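Local atomic coordinates of serine protease inhibitor 2 (Anopheles gambiae, PDB entry 3PZF), a protein that inhibits the serine proteases CLIPB9, CLIPB10 and CLIPB4, the first through a covalent complex, and so restrains phenoloxidase activation and melanization in mosquito hemolymph. Residues V176-N181 with R332-A337; I183-L188 with M386-K391; Y247-N252 with I375-D380; N371-F376 with K391-V396. All coordinates share one frame; numbering follows the deposited sequence.

Contact 1 of 4, residues V176-N181 with R332-A337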
loop_
_atom_site.group_PDB
_atom_site.type_symbol
_atom_site.label_atom_id
_atom_site.label_comp_id
_atom_site.label_asym_id
_atom_site.label_seq_id
_atom_site.Cartn_x
_atom_site.Cartn_y
_atom_site.Cartn_z
ATOM N N VAL A 176 9.953 -8.515 -21.183
ATOM C CA VAL A 176 10.381 -9.887 -21.133
ATOM C C VAL A 176 9.873 -10.505 -19.820
ATOM O O VAL A 176 9.452 -11.661 -19.785
ATOM C CB VAL A 176 11.920 -9.961 -21.209
ATOM C CG1 VAL A 176 12.406 -11.311 -20.820
ATOM C CG2 VAL A 176 12.390 -9.602 -22.613
ATOM N N ILE A 177 9.918 -9.723 -18.745
ATOM C CA ILE A 177 9.357 -10.126 -17.458
ATOM C C ILE A 177 8.664 -8.900 -16.861
ATOM O O ILE A 177 9.278 -7.846 -16.743
ATOM C CB ILE A 177 10.443 -10.638 -16.474
ATOM C CG1 ILE A 177 11.039 -11.956 -16.972
ATOM C CG2 ILE A 177 9.849 -10.808 -15.071
ATOM C CD1 ILE A 177 12.187 -12.440 -16.148
ATOM N N THR A 178 7.382 -9.029 -16.524
ATOM C CA THR A 178 6.643 -7.947 -15.887
ATOM C C THR A 178 6.203 -8.466 -14.529
ATOM O O THR A 178 5.710 -9.583 -14.418
ATOM C CB THR A 178 5.414 -7.522 -16.698
ATOM O OG1 THR A 178 5.823 -7.128 -18.022
ATOM C CG2 THR A 178 4.723 -6.325 -16.053
ATOM N N LEU A 179 6.416 -7.668 -13.493
ATOM C CA LEU A 179 6.123 -8.101 -12.144
ATOM C C LEU A 179 4.938 -7.246 -11.739
ATOM O O LEU A 179 5.035 -6.022 -11.787
ATOM C CB LEU A 179 7.321 -7.820 -11.233
ATOM C CG LEU A 179 7.148 -8.091 -9.735
ATOM C CD1 LEU A 179 6.623 -9.490 -9.459
ATOM C CD2 LEU A 179 8.482 -7.883 -8.991
ATOM N N VAL A 180 3.834 -7.879 -11.341
ATOM C CA VAL A 180 2.577 -7.161 -11.097
ATOM C C VAL A 180 2.120 -7.456 -9.689
ATOM O O VAL A 180 2.143 -8.600 -9.271
ATOM C CB VAL A 180 1.484 -7.624 -12.090
ATOM C CG1 VAL A 180 0.156 -6.902 -11.807
ATOM C CG2 VAL A 180 1.917 -7.345 -13.509
ATOM N N ASN A 181 1.731 -6.420 -8.949
ATOM C CA ASN A 181 1.174 -6.599 -7.631
ATOM C C ASN A 181 -0.121 -5.809 -7.478
ATOM O O ASN A 181 -0.206 -4.657 -7.887
ATOM C CB ASN A 181 2.162 -6.136 -6.560
ATOM C CG ASN A 181 1.553 -6.141 -5.173
ATOM O OD1 ASN A 181 1.478 -7.181 -4.508
ATOM N ND2 ASN A 181 1.101 -4.996 -4.739
ATOM N N ARG A 332 9.518 -4.385 -16.217
ATOM C CA ARG A 332 8.637 -3.363 -15.631
ATOM C C ARG A 332 7.970 -3.923 -14.399
ATOM O O ARG A 332 7.684 -5.125 -14.352
ATOM C CB ARG A 332 7.553 -2.990 -16.629
ATOM C CG ARG A 332 8.082 -2.330 -17.906
ATOM C CD ARG A 332 6.949 -1.956 -18.809
ATOM N NE ARG A 332 7.420 -1.565 -20.135
ATOM C CZ ARG A 332 7.261 -0.356 -20.674
ATOM N NH1 ARG A 332 6.638 0.617 -20.005
ATOM N NH2 ARG A 332 7.727 -0.119 -21.894
ATOM N N ILE A 333 7.740 -3.058 -13.405
ATOM C CA ILE A 333 7.029 -3.430 -12.192
ATOM C C ILE A 333 5.782 -2.567 -12.112
ATOM O O ILE A 333 5.857 -1.338 -12.200
ATOM C CB ILE A 333 7.884 -3.187 -10.916
ATOM C CG1 ILE A 333 9.180 -4.007 -11.004
ATOM C CG2 ILE A 333 7.100 -3.558 -9.664
ATOM C CD1 ILE A 333 10.122 -3.797 -9.829
ATOM N N PHE A 334 4.629 -3.204 -11.950
ATOM C CA PHE A 334 3.373 -2.455 -11.851
ATOM C C PHE A 334 2.699 -2.767 -10.520
ATOM O O PHE A 334 2.691 -3.919 -10.075
ATOM C CB PHE A 334 2.416 -2.842 -12.985
ATOM C CG PHE A 334 2.893 -2.458 -14.371
ATOM C CD1 PHE A 334 2.773 -1.150 -14.826
ATOM C CD2 PHE A 334 3.405 -3.416 -15.230
ATOM C CE1 PHE A 334 3.195 -0.803 -16.102
ATOM C CE2 PHE A 334 3.839 -3.077 -16.506
ATOM C CZ PHE A 334 3.721 -1.769 -16.943
ATOM N N GLN A 335 2.118 -1.751 -9.878
ATOM C CA GLN A 335 1.301 -2.007 -8.709
ATOM C C GLN A 335 -0.003 -1.239 -8.851
ATOM O O GLN A 335 -0.008 -0.098 -9.327
ATOM C CB GLN A 335 1.998 -1.533 -7.416
ATOM C CG GLN A 335 1.113 -1.722 -6.203
ATOM C CD GLN A 335 1.807 -1.437 -4.862
ATOM O OE1 GLN A 335 2.173 -2.356 -4.115
ATOM N NE2 GLN A 335 1.924 -0.165 -4.528
ATOM N N LYS A 336 -1.113 -1.852 -8.470
ATOM C CA LYS A 336 -2.379 -1.101 -8.447
ATOM C C LYS A 336 -3.139 -1.442 -7.175
ATOM O O LYS A 336 -3.072 -2.564 -6.673
ATOM C CB LYS A 336 -3.241 -1.422 -9.663
ATOM C CG LYS A 336 -4.526 -0.551 -9.767
ATOM C CD LYS A 336 -5.126 -0.668 -11.227
ATOM C CE LYS A 336 -6.219 0.385 -11.474
ATOM N NZ LYS A 336 -6.710 0.414 -12.929
ATOM N N ALA A 337 -3.850 -0.447 -6.647
ATOM C CA ALA A 337 -4.622 -0.598 -5.408
ATOM C C ALA A 337 -5.895 0.222 -5.518
ATOM O O ALA A 337 -5.853 1.322 -6.049
ATOM C CB ALA A 337 -3.813 -0.095 -4.223
#
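Thr178 and Phe334 meet on one face of two adjacent parallel strands. The threonine methyl CG2 lies in the plane of the phenylalanine ring, against its edge, 3.3 Å from Phe334 CD2. A chi1 of -57° turns CG2 toward that ring and leaves OG1 on the side of its own backbone nitrogen, where it hydrogen-bonds the hydroxyl of Tyr141. On the reverse face Leu179 CB packs on Ile333 CG1 at 4.2 Å, and beyond them Asn181 and Gln335 run side by side, pointing the same way. The backbone sets this pairing. Leu179 N reaches Arg332 O at 3.0 Å, and Phe334 N returns to Leu179 O at 2.9 Å. Asn181 N then binds Phe334 O, and Lys336 N closes the series on Asn181 O, the short segments running only 15° apart. Further out, helix 45-58 backs the Leu179 face: Ile55 touches Leu179, Leu51 touches Ile333, and Ser47 sits against both Asn181 and Gln335. Asn181 OD1 is held by Thr110 OG1 on neighbouring strand 105-115. Near the C-terminal end of strand 177-188 the hinge residue Ser346 pairs with Gly187. Two central strands paired directly over this helix are characteristic of serpin sheet A, which opens between these strands when a cleaved reactive loop inserts.

Contact 2 of 4, residues I183-L188 with M386-K391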
loop_
_atom_site.group_PDB
_atom_site.type_symbol
_atom_site.label_atom_id
_atom_site.label_comp_id
_atom_site.label_asym_id
_atom_site.label_seq_id
_atom_site.Cartn_x
_atom_site.Cartn_y
_atom_site.Cartn_z
ATOM N N ILE A 183 -3.652 -5.306 -4.574
ATOM C CA ILE A 183 -4.108 -5.533 -3.214
ATOM C C ILE A 183 -5.572 -5.155 -3.148
ATOM O O ILE A 183 -6.024 -4.285 -3.896
ATOM C CB ILE A 183 -3.327 -4.705 -2.196
ATOM C CG1 ILE A 183 -3.741 -5.114 -0.774
ATOM C CG2 ILE A 183 -3.568 -3.206 -2.453
ATOM C CD1 ILE A 183 -2.875 -4.483 0.331
ATOM N N TYR A 184 -6.318 -5.858 -2.306
ATOM C CA TYR A 184 -7.759 -5.629 -2.199
ATOM C C TYR A 184 -8.127 -5.765 -0.737
ATOM O O TYR A 184 -7.559 -6.606 -0.022
ATOM C CB TYR A 184 -8.528 -6.642 -3.055
ATOM C CG TYR A 184 -9.981 -6.807 -2.656
ATOM C CD1 TYR A 184 -10.960 -5.970 -3.168
ATOM C CD2 TYR A 184 -10.367 -7.793 -1.755
ATOM C CE1 TYR A 184 -12.299 -6.126 -2.812
ATOM C CE2 TYR A 184 -11.696 -7.960 -1.393
ATOM C CZ TYR A 184 -12.655 -7.125 -1.919
ATOM O OH TYR A 184 -13.971 -7.286 -1.550
ATOM N N PHE A 185 -9.045 -4.919 -0.267
ATOM C CA PHE A 185 -9.402 -4.938 1.140
ATOM C C PHE A 185 -10.859 -4.557 1.341
ATOM O O PHE A 185 -11.295 -3.505 0.901
ATOM C CB PHE A 185 -8.529 -3.981 1.935
ATOM C CG PHE A 185 -9.031 -3.738 3.329
ATOM C CD1 PHE A 185 -9.185 -4.792 4.219
ATOM C CD2 PHE A 185 -9.361 -2.462 3.744
ATOM C CE1 PHE A 185 -9.653 -4.565 5.509
ATOM C CE2 PHE A 185 -9.834 -2.232 5.039
ATOM C CZ PHE A 185 -9.984 -3.292 5.914
ATOM N N LYS A 186 -11.593 -5.459 1.980
ATOM C CA LYS A 186 -12.944 -5.209 2.413
ATOM C C LYS A 186 -12.981 -5.343 3.922
ATOM O O LYS A 186 -12.507 -6.343 4.490
ATOM C CB LYS A 186 -13.903 -6.221 1.782
ATOM C CG LYS A 186 -15.323 -6.109 2.321
ATOM C CD LYS A 186 -16.242 -7.174 1.745
ATOM C CE LYS A 186 -16.315 -7.093 0.229
ATOM N N GLY A 187 -13.538 -4.345 4.591
ATOM C CA GLY A 187 -13.595 -4.380 6.045
ATOM C C GLY A 187 -14.697 -3.491 6.603
ATOM O O GLY A 187 -15.241 -2.664 5.891
ATOM N N LEU A 188 -15.020 -3.674 7.882
ATOM C CA LEU A 188 -16.089 -2.913 8.542
ATOM C C LEU A 188 -15.514 -2.096 9.665
ATOM O O LEU A 188 -14.693 -2.590 10.466
ATOM C CB LEU A 188 -17.132 -3.854 9.156
ATOM C CG LEU A 188 -18.015 -4.616 8.168
ATOM C CD1 LEU A 188 -18.823 -5.701 8.875
ATOM C CD2 LEU A 188 -18.924 -3.631 7.474
ATOM N N MET A 386 2.558 -1.651 7.254
ATOM C CA MET A 386 1.885 -0.558 6.548
ATOM C C MET A 386 1.289 -1.096 5.239
ATOM O O MET A 386 1.946 -1.094 4.196
ATOM C CB MET A 386 2.861 0.594 6.277
ATOM C CG MET A 386 2.187 1.987 6.107
ATOM S SD MET A 386 3.368 3.258 5.608
ATOM C CE MET A 386 2.391 4.729 5.966
ATOM N N LEU A 387 0.059 -1.601 5.324
ATOM C CA LEU A 387 -0.559 -2.332 4.231
ATOM C C LEU A 387 -1.087 -1.417 3.123
ATOM O O LEU A 387 -1.018 -1.763 1.943
ATOM C CB LEU A 387 -1.683 -3.210 4.775
ATOM C CG LEU A 387 -1.159 -4.312 5.716
ATOM C CD1 LEU A 387 -2.337 -4.888 6.491
ATOM C CD2 LEU A 387 -0.468 -5.375 4.837
ATOM N N PHE A 388 -1.644 -0.269 3.515
ATOM C CA PHE A 388 -2.071 0.778 2.549
ATOM C C PHE A 388 -1.510 2.104 3.005
ATOM O O PHE A 388 -1.416 2.338 4.219
ATOM C CB PHE A 388 -3.596 0.949 2.513
ATOM C CG PHE A 388 -4.328 -0.150 1.790
ATOM C CD1 PHE A 388 -4.843 0.065 0.504
ATOM C CD2 PHE A 388 -4.556 -1.378 2.412
ATOM C CE1 PHE A 388 -5.548 -0.930 -0.142
ATOM C CE2 PHE A 388 -5.262 -2.384 1.753
ATOM C CZ PHE A 388 -5.749 -2.158 0.469
ATOM N N ALA A 389 -1.165 2.975 2.066
ATOM C CA ALA A 389 -0.826 4.373 2.393
ATOM C C ALA A 389 -1.376 5.235 1.275
ATOM O O ALA A 389 -1.364 4.830 0.113
ATOM C CB ALA A 389 0.667 4.569 2.485
ATOM N N GLY A 390 -1.859 6.432 1.586
ATOM C CA GLY A 390 -2.400 7.239 0.491
ATOM C C GLY A 390 -2.633 8.652 0.947
ATOM O O GLY A 390 -2.398 9.004 2.126
ATOM N N LYS A 391 -3.104 9.482 0.018
ATOM C CA LYS A 391 -3.522 10.811 0.409
ATOM C C LYS A 391 -4.728 11.193 -0.404
ATOM O O LYS A 391 -4.971 10.659 -1.480
ATOM C CB LYS A 391 -2.395 11.816 0.200
ATOM C CG LYS A 391 -1.929 11.890 -1.238
ATOM C CD LYS A 391 -1.055 13.099 -1.467
ATOM C CE LYS A 391 -0.690 13.191 -2.956
ATOM N NZ LYS A 391 -0.001 14.449 -3.303
#
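The Phe388 ring points toward strand 183-188, and its CE1, CE2 and CZ meet Ile183 and Phe185. Both branches of Ile183 take part: CD1 comes within 3.5 Å of Phe388 CE2, while CG2 lies 3.8 Å from Phe388 CE1. With CG1 anti to the backbone nitrogen (chi1 -173°) and the chain extended beyond it, CD1 is carried deep enough to graze the carbonyl oxygen Leu387 O as well. Phe185 adds mainly its CB, which sits 3.6 Å from Phe388 CZ. Its own ring leads away, one face lying over Gly187 N, and it meets the Tyr239 ring edge-to-face. Behind Phe388 the chain is irregular: Leu387 and Phe388 both face Ile378 on strand 374-380, a classic beta bulge, and both side chains point toward strand 183-188. The two segments cross at 93° with their axes 9.0 Å apart, so this is face-to-face stacking of serpin sheets A and B rather than edge pairing. Leu387 O, which Ile183 CD1 touches, is hydrogen-bonded by Ser44 OG. With that carbonyl satisfied, the contact is almost wholly apolar and rests on burying hydrocarbon from both sheets rather than on directed bonds.

Contact 3 of 4, residues Y247-N252 with I375-D380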
loop_
_atom_site.group_PDB
_atom_site.type_symbol
_atom_site.label_atom_id
_atom_site.label_comp_id
_atom_site.label_asym_id
_atom_site.label_seq_id
_atom_site.Cartn_x
_atom_site.Cartn_y
_atom_site.Cartn_z
ATOM N N TYR A 247 -5.486 4.972 9.901
ATOM C CA TYR A 247 -5.072 6.221 10.534
ATOM C C TYR A 247 -5.187 7.373 9.557
ATOM O O TYR A 247 -4.980 7.186 8.355
ATOM C CB TYR A 247 -3.622 6.125 10.988
ATOM C CG TYR A 247 -3.388 5.378 12.282
ATOM C CD1 TYR A 247 -3.199 3.994 12.285
ATOM C CD2 TYR A 247 -3.328 6.060 13.516
ATOM C CE1 TYR A 247 -2.962 3.299 13.491
ATOM C CE2 TYR A 247 -3.076 5.366 14.706
ATOM C CZ TYR A 247 -2.906 3.996 14.688
ATOM O OH TYR A 247 -2.639 3.349 15.908
ATOM N N PHE A 248 -5.560 8.557 10.066
ATOM C CA PHE A 248 -5.689 9.760 9.247
ATOM C C PHE A 248 -4.767 10.807 9.833
ATOM O O PHE A 248 -4.802 11.032 11.042
ATOM C CB PHE A 248 -7.137 10.298 9.290
ATOM C CG PHE A 248 -8.162 9.305 8.794
ATOM C CD1 PHE A 248 -8.616 9.356 7.484
ATOM C CD2 PHE A 248 -8.617 8.278 9.621
ATOM C CE1 PHE A 248 -9.528 8.422 7.019
ATOM C CE2 PHE A 248 -9.537 7.342 9.151
ATOM C CZ PHE A 248 -10.004 7.427 7.850
ATOM N N ILE A 249 -3.968 11.455 8.994
ATOM C CA ILE A 249 -3.140 12.583 9.440
ATOM C C ILE A 249 -3.600 13.823 8.690
ATOM O O ILE A 249 -3.414 13.912 7.475
ATOM C CB ILE A 249 -1.655 12.337 9.174
ATOM C CG1 ILE A 249 -1.189 11.079 9.943
ATOM C CG2 ILE A 249 -0.822 13.571 9.549
ATOM C CD1 ILE A 249 0.261 10.606 9.569
ATOM N N LEU A 250 -4.200 14.760 9.434
ATOM C CA LEU A 250 -4.849 15.940 8.859
ATOM C C LEU A 250 -4.028 17.152 9.259
ATOM O O LEU A 250 -4.026 17.543 10.433
ATOM C CB LEU A 250 -6.274 16.062 9.401
ATOM C CG LEU A 250 -7.059 17.339 9.017
ATOM C CD1 LEU A 250 -7.378 17.373 7.519
ATOM C CD2 LEU A 250 -8.337 17.417 9.832
ATOM N N PRO A 251 -3.306 17.747 8.300
ATOM C CA PRO A 251 -2.455 18.906 8.604
ATOM C C PRO A 251 -3.301 20.023 9.232
ATOM O O PRO A 251 -4.421 20.228 8.798
ATOM C CB PRO A 251 -1.955 19.352 7.212
ATOM C CG PRO A 251 -1.973 18.073 6.381
ATOM C CD PRO A 251 -3.186 17.310 6.888
ATOM N N ASN A 252 -2.801 20.676 10.271
ATOM C CA ASN A 252 -3.474 21.845 10.794
ATOM C C ASN A 252 -3.634 22.842 9.659
ATOM O O ASN A 252 -2.924 22.772 8.648
ATOM C CB ASN A 252 -2.646 22.463 11.928
ATOM C CG ASN A 252 -2.430 21.512 13.101
ATOM O OD1 ASN A 252 -3.231 20.596 13.379
ATOM N ND2 ASN A 252 -1.350 21.751 13.822
ATOM N N ILE A 375 -3.535 12.677 4.790
ATOM C CA ILE A 375 -2.839 11.409 4.546
ATOM C C ILE A 375 -3.590 10.342 5.303
ATOM O O ILE A 375 -4.144 10.621 6.357
ATOM C CB ILE A 375 -1.407 11.530 5.103
ATOM C CG1 ILE A 375 -0.680 12.646 4.328
ATOM C CG2 ILE A 375 -0.646 10.137 5.062
ATOM C CD1 ILE A 375 0.499 13.309 5.092
ATOM N N PHE A 376 -3.645 9.123 4.771
ATOM C CA PHE A 376 -4.196 8.014 5.524
ATOM C C PHE A 376 -3.333 6.772 5.303
ATOM O O PHE A 376 -2.554 6.704 4.333
ATOM C CB PHE A 376 -5.641 7.731 5.113
ATOM C CG PHE A 376 -5.792 7.288 3.679
ATOM C CD1 PHE A 376 -6.041 8.221 2.657
ATOM C CD2 PHE A 376 -5.715 5.937 3.341
ATOM C CE1 PHE A 376 -6.159 7.806 1.324
ATOM C CE2 PHE A 376 -5.845 5.520 2.004
ATOM C CZ PHE A 376 -6.070 6.461 1.000
ATOM N N PHE A 377 -3.439 5.817 6.220
ATOM C CA PHE A 377 -2.797 4.517 6.038
ATOM C C PHE A 377 -3.559 3.445 6.808
ATOM O O PHE A 377 -4.297 3.750 7.748
ATOM C CB PHE A 377 -1.278 4.530 6.370
ATOM C CG PHE A 377 -0.927 4.867 7.796
ATOM C CD1 PHE A 377 -0.730 6.182 8.193
ATOM C CD2 PHE A 377 -0.706 3.850 8.733
ATOM C CE1 PHE A 377 -0.354 6.478 9.515
ATOM C CE2 PHE A 377 -0.343 4.163 10.061
ATOM C CZ PHE A 377 -0.169 5.476 10.426
ATOM N N ILE A 378 -3.452 2.204 6.346
ATOM C CA ILE A 378 -4.061 1.092 7.053
ATOM C C ILE A 378 -2.929 0.229 7.555
ATOM O O ILE A 378 -2.037 -0.116 6.776
ATOM C CB ILE A 378 -4.955 0.275 6.126
ATOM C CG1 ILE A 378 -6.141 1.158 5.669
ATOM C CG2 ILE A 378 -5.494 -0.974 6.881
ATOM C CD1 ILE A 378 -7.034 0.460 4.691
ATOM N N GLU A 379 -2.967 -0.122 8.835
ATOM C CA GLU A 379 -1.874 -0.897 9.429
ATOM C C GLU A 379 -2.401 -2.160 10.099
ATOM O O GLU A 379 -3.515 -2.172 10.605
ATOM C CB GLU A 379 -1.163 0.022 10.423
ATOM C CG GLU A 379 -0.464 -0.584 11.597
ATOM C CD GLU A 379 0.128 0.516 12.447
ATOM O OE1 GLU A 379 0.872 1.340 11.885
ATOM O OE2 GLU A 379 -0.186 0.593 13.652
ATOM N N ASP A 380 -1.598 -3.220 10.044
ATOM C CA ASP A 380 -1.764 -4.415 10.871
ATOM C C ASP A 380 -1.239 -4.042 12.262
ATOM O O ASP A 380 -0.052 -3.832 12.441
ATOM C CB ASP A 380 -0.959 -5.573 10.247
ATOM C CG ASP A 380 -1.046 -6.864 11.059
ATOM O OD1 ASP A 380 -1.321 -6.804 12.278
ATOM O OD2 ASP A 380 -0.851 -7.951 10.462
HETATM O O HOH W 1 -1.679 1.000 15.699
#
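Tyr247 N donates to Phe377 O over 2.7 Å, the shortest backbone bond between these antiparallel strands of serpin sheet B. Phe377 N answers to Tyr247 O. Two residues on, Ile249 and Ile375 form a second hydrogen-bonded pair, with Ile249 N to Ile375 O at 2.8 Å and 171° at the hydrogen. Between them Phe248 and Phe376 form a non-hydrogen-bonded pair on the other face, Phe248 CD1 resting 4.1 Å from Phe376 CB. The main side-chain contact is Tyr247 with Phe377. With CG placed between its backbone nitrogen and carbonyl carbon (chi1 62°), Phe377 leans its ring over toward the tyrosine, and Tyr247 CB makes a CH-pi contact with one face, 3.7 Å from the ring centroid. The two rings are nearly parallel, planes 13° apart, but so far displaced that they barely overlap. Ile249 CD1 approaches the same phenylalanine ring at its edge, and helix 257-263 lies against both Ile249 and Ile375. Farther along, Glu379 is held by a salt bridge from its OE1 to Arg21. Its other oxygen reaches the tyrosine through one water, which accepts from Tyr247 OH at 2.5 Å and donates to Glu379 OE2 at 2.6 Å.

Contact 4 of 4, residues N371-F376 with K391-V396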
loop_
_atom_site.group_PDB
_atom_site.type_symbol
_atom_site.label_atom_id
_atom_site.label_comp_id
_atom_site.label_asym_id
_atom_site.label_seq_id
_atom_site.Cartn_x
_atom_site.Cartn_y
_atom_site.Cartn_z
ATOM N N ASN A 371 -11.885 18.538 6.026
ATOM C CA ASN A 371 -12.391 19.179 4.804
ATOM C C ASN A 371 -11.254 19.839 4.009
ATOM O O ASN A 371 -11.466 20.802 3.278
ATOM C CB ASN A 371 -13.485 20.182 5.160
ATOM C CG ASN A 371 -12.954 21.374 5.938
ATOM O OD1 ASN A 371 -11.814 21.372 6.412
ATOM N ND2 ASN A 371 -13.799 22.397 6.097
ATOM N N ARG A 372 -10.048 19.310 4.176
ATOM C CA ARG A 372 -8.902 19.697 3.362
ATOM C C ARG A 372 -8.008 18.455 3.201
ATOM O O ARG A 372 -8.298 17.439 3.789
ATOM C CB ARG A 372 -8.133 20.848 3.993
ATOM C CG ARG A 372 -7.655 20.568 5.360
ATOM C CD ARG A 372 -7.119 21.832 6.035
ATOM N NE ARG A 372 -6.773 21.442 7.390
ATOM C CZ ARG A 372 -7.597 21.550 8.422
ATOM N NH1 ARG A 372 -8.788 22.131 8.270
ATOM N NH2 ARG A 372 -7.219 21.108 9.607
ATOM N N PRO A 373 -6.963 18.534 2.372
ATOM C CA PRO A 373 -6.238 17.290 2.041
ATOM C C PRO A 373 -5.589 16.623 3.265
ATOM O O PRO A 373 -5.221 17.287 4.237
ATOM C CB PRO A 373 -5.154 17.764 1.060
ATOM C CG PRO A 373 -5.830 18.897 0.307
ATOM C CD PRO A 373 -6.600 19.635 1.463
ATOM N N PHE A 374 -5.495 15.303 3.217
ATOM C CA PHE A 374 -4.943 14.562 4.354
ATOM C C PHE A 374 -4.310 13.287 3.883
ATOM O O PHE A 374 -4.497 12.882 2.734
ATOM C CB PHE A 374 -6.057 14.265 5.373
ATOM C CG PHE A 374 -7.238 13.495 4.808
ATOM C CD1 PHE A 374 -8.366 14.176 4.319
ATOM C CD2 PHE A 374 -7.249 12.108 4.811
ATOM C CE1 PHE A 374 -9.453 13.491 3.849
ATOM C CE2 PHE A 374 -8.344 11.399 4.332
ATOM C CZ PHE A 374 -9.458 12.108 3.826
ATOM N N ILE A 375 -3.535 12.677 4.790
ATOM C CA ILE A 375 -2.839 11.409 4.546
ATOM C C ILE A 375 -3.590 10.342 5.303
ATOM O O ILE A 375 -4.144 10.621 6.357
ATOM C CB ILE A 375 -1.407 11.530 5.103
ATOM C CG1 ILE A 375 -0.680 12.646 4.328
ATOM C CG2 ILE A 375 -0.646 10.137 5.062
ATOM C CD1 ILE A 375 0.499 13.309 5.092
ATOM N N PHE A 376 -3.645 9.123 4.771
ATOM C CA PHE A 376 -4.196 8.014 5.524
ATOM C C PHE A 376 -3.333 6.772 5.303
ATOM O O PHE A 376 -2.554 6.704 4.333
ATOM C CB PHE A 376 -5.641 7.731 5.113
ATOM C CG PHE A 376 -5.792 7.288 3.679
ATOM C CD1 PHE A 376 -6.041 8.221 2.657
ATOM C CD2 PHE A 376 -5.715 5.937 3.341
ATOM C CE1 PHE A 376 -6.159 7.806 1.324
ATOM C CE2 PHE A 376 -5.845 5.520 2.004
ATOM C CZ PHE A 376 -6.070 6.461 1.000
ATOM N N LYS A 391 -3.104 9.482 0.018
ATOM C CA LYS A 391 -3.522 10.811 0.409
ATOM C C LYS A 391 -4.728 11.193 -0.404
ATOM O O LYS A 391 -4.971 10.659 -1.480
ATOM C CB LYS A 391 -2.395 11.816 0.200
ATOM C CG LYS A 391 -1.929 11.890 -1.238
ATOM C CD LYS A 391 -1.055 13.099 -1.467
ATOM C CE LYS A 391 -0.690 13.191 -2.956
ATOM N NZ LYS A 391 -0.001 14.449 -3.303
ATOM N N ILE A 392 -5.510 12.098 0.161
ATOM C CA ILE A 392 -6.696 12.612 -0.510
ATOM C C ILE A 392 -6.415 14.055 -0.865
ATOM O O ILE A 392 -6.165 14.864 0.009
ATOM C CB ILE A 392 -7.897 12.532 0.439
ATOM C CG1 ILE A 392 -8.234 11.066 0.728
ATOM C CG2 ILE A 392 -9.129 13.258 -0.130
ATOM C CD1 ILE A 392 -8.509 10.226 -0.552
ATOM N N GLU A 393 -6.422 14.372 -2.157
ATOM C CA GLU A 393 -6.339 15.759 -2.618
ATOM C C GLU A 393 -7.706 16.282 -3.098
ATOM O O GLU A 393 -7.963 17.495 -3.098
ATOM C CB GLU A 393 -5.352 15.825 -3.790
ATOM C CG GLU A 393 -3.911 15.523 -3.441
ATOM C CD GLU A 393 -3.193 16.687 -2.789
ATOM O OE1 GLU A 393 -3.849 17.713 -2.442
ATOM O OE2 GLU A 393 -1.964 16.566 -2.612
ATOM N N ASN A 394 -8.593 15.367 -3.482
ATOM C CA ASN A 394 -9.907 15.733 -4.050
ATOM C C ASN A 394 -10.819 14.519 -3.952
ATOM O O ASN A 394 -10.835 13.670 -4.866
ATOM C CB ASN A 394 -9.743 16.125 -5.522
ATOM C CG ASN A 394 -11.084 16.490 -6.212
ATOM O OD1 ASN A 394 -12.141 16.526 -5.586
ATOM N ND2 ASN A 394 -11.023 16.743 -7.510
ATOM N N PRO A 395 -11.523 14.382 -2.820
ATOM C CA PRO A 395 -12.247 13.131 -2.599
ATOM C C PRO A 395 -13.465 13.018 -3.477
ATOM O O PRO A 395 -14.341 13.877 -3.446
ATOM C CB PRO A 395 -12.645 13.194 -1.131
ATOM C CG PRO A 395 -12.750 14.698 -0.827
ATOM C CD PRO A 395 -11.649 15.321 -1.691
ATOM N N VAL A 396 -13.508 11.949 -4.262
ATOM C CA VAL A 396 -14.644 11.701 -5.124
ATOM C C VAL A 396 -15.214 10.364 -4.709
ATOM O O VAL A 396 -14.474 9.397 -4.501
ATOM C CB VAL A 396 -14.268 11.661 -6.625
ATOM C CG1 VAL A 396 -15.461 11.182 -7.440
ATOM C CG2 VAL A 396 -13.800 13.035 -7.109
#
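Ile392 stands beside Phe374, both side chains pointing the same way, and every side-chain carbon of the isoleucine finds an aromatic partner. CB lies over one face of the Phe374 ring in a CH-pi contact, 3.9 Å from the centroid. From there CG1 passes 3.5 Å from Phe374 CZ, and CG2, on the other branch, sits 4.0 Å from Phe374 CE1. A second bend (chi2 -56°) takes the tip CD1 off this ring to Phe376 CE1, at 3.9 Å, so the side chain bridges two phenylalanines of one strand. The backbone fixes the pairing: Ile392 N gives a straight bond of 2.9 Å to Phe374 O, while the return bond from Phe374 N to Ile392 O is weak. Just before strand 374-380 begins, Pro373 CB lies against Ile392 O, and Glu393 OE1, itself bound to Thr206, comes near Pro373 CG. Lys391 reaches forward to Glu393, its NZ meeting the anti lone pair of OE2 at 3.0 Å. The same nitrogen also donates to the carbonyl oxygens of His37 and Phe34, the latter in helix 24-35. This end of the hairpin 374-380/386-392 thus lies between that helix on the Lys391 face and, on the Ile392 face, strand 277-295, which presents Phe288 and Phe290.

All four contacts are largely buried, yet they differ in kind. Contacts 1 and 3 are backbone pairings in separate layers, parallel in sheet A and antiparallel in sheet B. Contact 2 lies nearest the chain centre and stacks one layer on the other almost wholly through apolar side chains. Contact 4 pairs the two strands of the hairpin that contacts 2 and 3 also use, and it shares Lys391 with the former and Ile375 and Phe376 with the latter. Contact 3 adds a water bridge to Glu379 and contact 4 a salt bridge. Strand 177-188 serves contacts 1 and 2, which touch where Ala337 CB meets Ile183 CG2 at 3.6 Å.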